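Local coordinates for Phosphoglucomutase/phosphomannomutase family protein (Burkholderia thailandensis, PDB 3UW2) that probably moves a phosphoryl group within phosphosugars, as a metal-dependent member of the phosphohexose mutase family, at residues 111-116 with 173-178. Residues are numbered along the deposited sequence; the frame is centred on the assembly and turned at random.
Sequences PLALSG and EQYDVA
Tyr-175 and Glu-173 reach from the end of edge strand 172-174, in the mixed sheet of the first alpha/beta/alpha domain, to the small hairpin formed by strands 112-114 and 117-119. In both residues CG stands anti to the backbone N (chi1 -177° and -179°), which sends the two long side chains out across the gap between the backbones. Leucine's fork lets Leu-114 lay CD2 over one face of the Tyr-175 ring, 4.0 Å from the centroid in a CH-pi contact, while CD1 lies near Glu-173 OE1. Leu-112 CD2 comes obliquely to the same ring, 3.9 Å from Tyr-175 CE2, and also meets Val-177 CG2. Tyrosine combines an aromatic ring with a polar end: Tyr-175 OH accepts a weak bond from Ala-113 N (3.3 Å), while its stronger partner is Gln-180 OE1 in the following helix. Ala-113, centre of an inverse gamma turn, has only a methyl to fit beside that hydroxyl. Glutamate's length and paired oxygens let Glu-173 serve two backbone N-H groups of the hairpin turn: OE1 takes Gly-116 N through a water, and Glu-173 OE2 offers its syn lone pair to Ser-115 N at 3.1 Å, in a nearly straight bond (176°).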
ATOM      1  N   PRO A 111     -22.299   1.712  -5.571  1.00 35.57           N
ATOM      2  CA  PRO A 111     -23.317   1.135  -6.475  1.00 36.96           C
ATOM      3  C   PRO A 111     -22.806   1.235  -7.917  1.00 36.89           C
ATOM      4  O   PRO A 111     -22.134   2.210  -8.259  1.00 40.97           O
ATOM      5  CB  PRO A 111     -24.535   2.041  -6.282  1.00 38.63           C
ATOM      6  CG  PRO A 111     -24.324   2.691  -4.942  1.00 40.39           C
ATOM      7  CD  PRO A 111     -22.835   2.744  -4.661  1.00 35.13           C
ATOM      8  N   LEU A 112     -23.060   0.214  -8.731  1.00 35.92           N
ATOM      9  CA  LEU A 112     -22.508   0.160 -10.080  1.00 35.72           C
ATOM     10  C   LEU A 112     -23.676   0.246 -10.983  1.00 37.22           C
ATOM     11  O   LEU A 112     -24.613  -0.546 -10.829  1.00 38.57           O
ATOM     12  CB  LEU A 112     -21.837  -1.196 -10.324  1.00 35.20           C
ATOM     13  CG  LEU A 112     -20.641  -1.371  -9.392  1.00 32.20           C
ATOM     14  CD1 LEU A 112     -20.028  -2.765  -9.470  1.00 33.74           C
ATOM     15  CD2 LEU A 112     -19.601  -0.296  -9.702  1.00 34.59           C
ATOM     16  N   ALA A 113     -23.604   1.138 -11.966  1.00 39.45           N
ATOM     17  CA  ALA A 113     -24.754   1.360 -12.882  1.00 44.82           C
ATOM     18  C   ALA A 113     -24.678   0.368 -14.029  1.00 47.62           C
ATOM     19  O   ALA A 113     -24.480   0.766 -15.166  1.00 55.30           O
ATOM     20  CB  ALA A 113     -24.744   2.786 -13.399  1.00 43.35           C
ATOM     21  N   LEU A 114     -24.794  -0.919 -13.706  1.00 48.71           N
ATOM     22  CA  LEU A 114     -24.795  -2.009 -14.687  1.00 51.40           C
ATOM     23  C   LEU A 114     -26.019  -1.996 -15.648  1.00 56.20           C
ATOM     24  O   LEU A 114     -27.042  -1.418 -15.336  1.00 52.82           O
ATOM     25  CB  LEU A 114     -24.719  -3.350 -13.963  1.00 45.58           C
ATOM     26  CG  LEU A 114     -23.548  -3.580 -13.004  1.00 44.04           C
ATOM     27  CD1 LEU A 114     -23.660  -4.985 -12.462  1.00 36.41           C
ATOM     28  CD2 LEU A 114     -22.146  -3.275 -13.586  1.00 40.52           C
ATOM     29  N   SER A 115     -25.905  -2.646 -16.810  1.00 57.79           N
ATOM     30  CA  SER A 115     -26.920  -2.496 -17.847  1.00 60.13           C
ATOM     31  C   SER A 115     -28.223  -3.169 -17.434  1.00 61.57           C
ATOM     32  O   SER A 115     -29.299  -2.757 -17.853  1.00 69.12           O
ATOM     33  CB  SER A 115     -26.404  -3.003 -19.196  1.00 62.26           C
ATOM     34  OG  SER A 115     -26.458  -4.417 -19.255  1.00 69.50           O
ATOM     35  N   GLY A 116     -28.128  -4.180 -16.576  1.00 62.20           N
ATOM     36  CA  GLY A 116     -29.329  -4.764 -15.977  1.00 61.37           C
ATOM     37  C   GLY A 116     -29.847  -4.052 -14.724  1.00 62.29           C
ATOM     38  O   GLY A 116     -30.695  -4.592 -14.006  1.00 59.12           O
ATOM     39  N   GLU A 173     -20.030  -9.691 -17.049  1.00 32.56           N
ATOM     40  CA  GLU A 173     -20.353  -8.409 -17.659  1.00 33.12           C
ATOM     41  C   GLU A 173     -19.129  -7.546 -17.542  1.00 32.18           C
ATOM     42  O   GLU A 173     -18.480  -7.555 -16.510  1.00 32.16           O
ATOM     43  CB  GLU A 173     -21.461  -7.712 -16.869  1.00 40.25           C
ATOM     44  CG  GLU A 173     -21.859  -6.360 -17.470  1.00 43.23           C
ATOM     45  CD  GLU A 173     -23.114  -5.754 -16.833  1.00 50.22           C
ATOM     46  OE1 GLU A 173     -23.711  -6.390 -15.926  1.00 45.05           O
ATOM     47  OE2 GLU A 173     -23.520  -4.642 -17.275  1.00 52.14           O
ATOM     48  N   GLN A 174     -18.836  -6.776 -18.585  1.00 30.97           N
ATOM     49  CA  GLN A 174     -17.777  -5.739 -18.534  1.00 31.97           C
ATOM     50  C   GLN A 174     -18.348  -4.373 -18.192  1.00 32.66           C
ATOM     51  O   GLN A 174     -19.430  -4.014 -18.653  1.00 32.77           O
ATOM     52  CB  GLN A 174     -16.987  -5.723 -19.844  1.00 32.71           C
ATOM     53  CG  GLN A 174     -16.119  -6.991 -19.966  1.00 35.91           C
ATOM     54  CD  GLN A 174     -15.421  -7.057 -21.316  1.00 44.41           C
ATOM     55  OE1 GLN A 174     -15.872  -6.443 -22.249  1.00 46.14           O
ATOM     56  NE2 GLN A 174     -14.362  -7.848 -21.427  1.00 45.53           N
ATOM     57  N   TYR A 175     -17.659  -3.647 -17.310  1.00 32.26           N
ATOM     58  CA  TYR A 175     -18.165  -2.384 -16.836  1.00 34.51           C
ATOM     59  C   TYR A 175     -17.024  -1.406 -16.648  1.00 34.83           C
ATOM     60  O   TYR A 175     -16.029  -1.718 -15.975  1.00 31.32           O
ATOM     61  CB  TYR A 175     -18.930  -2.548 -15.497  1.00 35.58           C
ATOM     62  CG  TYR A 175     -19.517  -1.245 -15.022  1.00 39.30           C
ATOM     63  CD1 TYR A 175     -20.630  -0.669 -15.682  1.00 42.49           C
ATOM     64  CD2 TYR A 175     -18.928  -0.535 -13.951  1.00 36.36           C
ATOM     65  CE1 TYR A 175     -21.155   0.556 -15.254  1.00 44.73           C
ATOM     66  CE2 TYR A 175     -19.450   0.681 -13.509  1.00 38.79           C
ATOM     67  CZ  TYR A 175     -20.564   1.229 -14.162  1.00 43.81           C
ATOM     68  OH  TYR A 175     -21.086   2.433 -13.741  1.00 44.49           O
ATOM     69  N   ASP A 176     -17.151  -0.226 -17.255  1.00 33.40           N
ATOM     70  CA  ASP A 176     -16.100   0.759 -17.066  1.00 33.37           C
ATOM     71  C   ASP A 176     -16.504   1.708 -15.935  1.00 32.43           C
ATOM     72  O   ASP A 176     -17.437   2.474 -16.048  1.00 34.64           O
ATOM     73  CB  ASP A 176     -15.751   1.490 -18.391  1.00 35.16           C
ATOM     74  CG  ASP A 176     -14.517   2.440 -18.264  1.00 36.87           C
ATOM     75  OD1 ASP A 176     -13.913   2.637 -17.210  1.00 37.15           O
ATOM     76  OD2 ASP A 176     -14.154   3.017 -19.271  1.00 47.20           O
ATOM     77  N   VAL A 177     -15.739   1.664 -14.869  1.00 30.95           N
ATOM     78  CA  VAL A 177     -15.977   2.433 -13.629  1.00 31.48           C
ATOM     79  C   VAL A 177     -15.067   3.719 -13.538  1.00 29.79           C
ATOM     80  O   VAL A 177     -15.149   4.518 -12.569  1.00 28.86           O
ATOM     81  CB  VAL A 177     -15.717   1.502 -12.420  1.00 31.31           C
ATOM     82  CG1 VAL A 177     -14.232   1.424 -12.116  1.00 28.77           C
ATOM     83  CG2 VAL A 177     -16.447   2.011 -11.183  1.00 33.90           C
ATOM     84  N   ALA A 178     -14.277   3.974 -14.579  1.00 27.89           N
ATOM     85  CA  ALA A 178     -13.346   5.126 -14.541  1.00 30.88           C
ATOM     86  C   ALA A 178     -14.022   6.493 -14.418  1.00 31.64           C
ATOM     87  O   ALA A 178     -13.577   7.347 -13.646  1.00 29.28           O
ATOM     88  CB  ALA A 178     -12.426   5.096 -15.774  1.00 36.38           C
TER
HETATM   89  O   HOH W   1     -26.323  -6.027 -15.583  1.00 44.92           O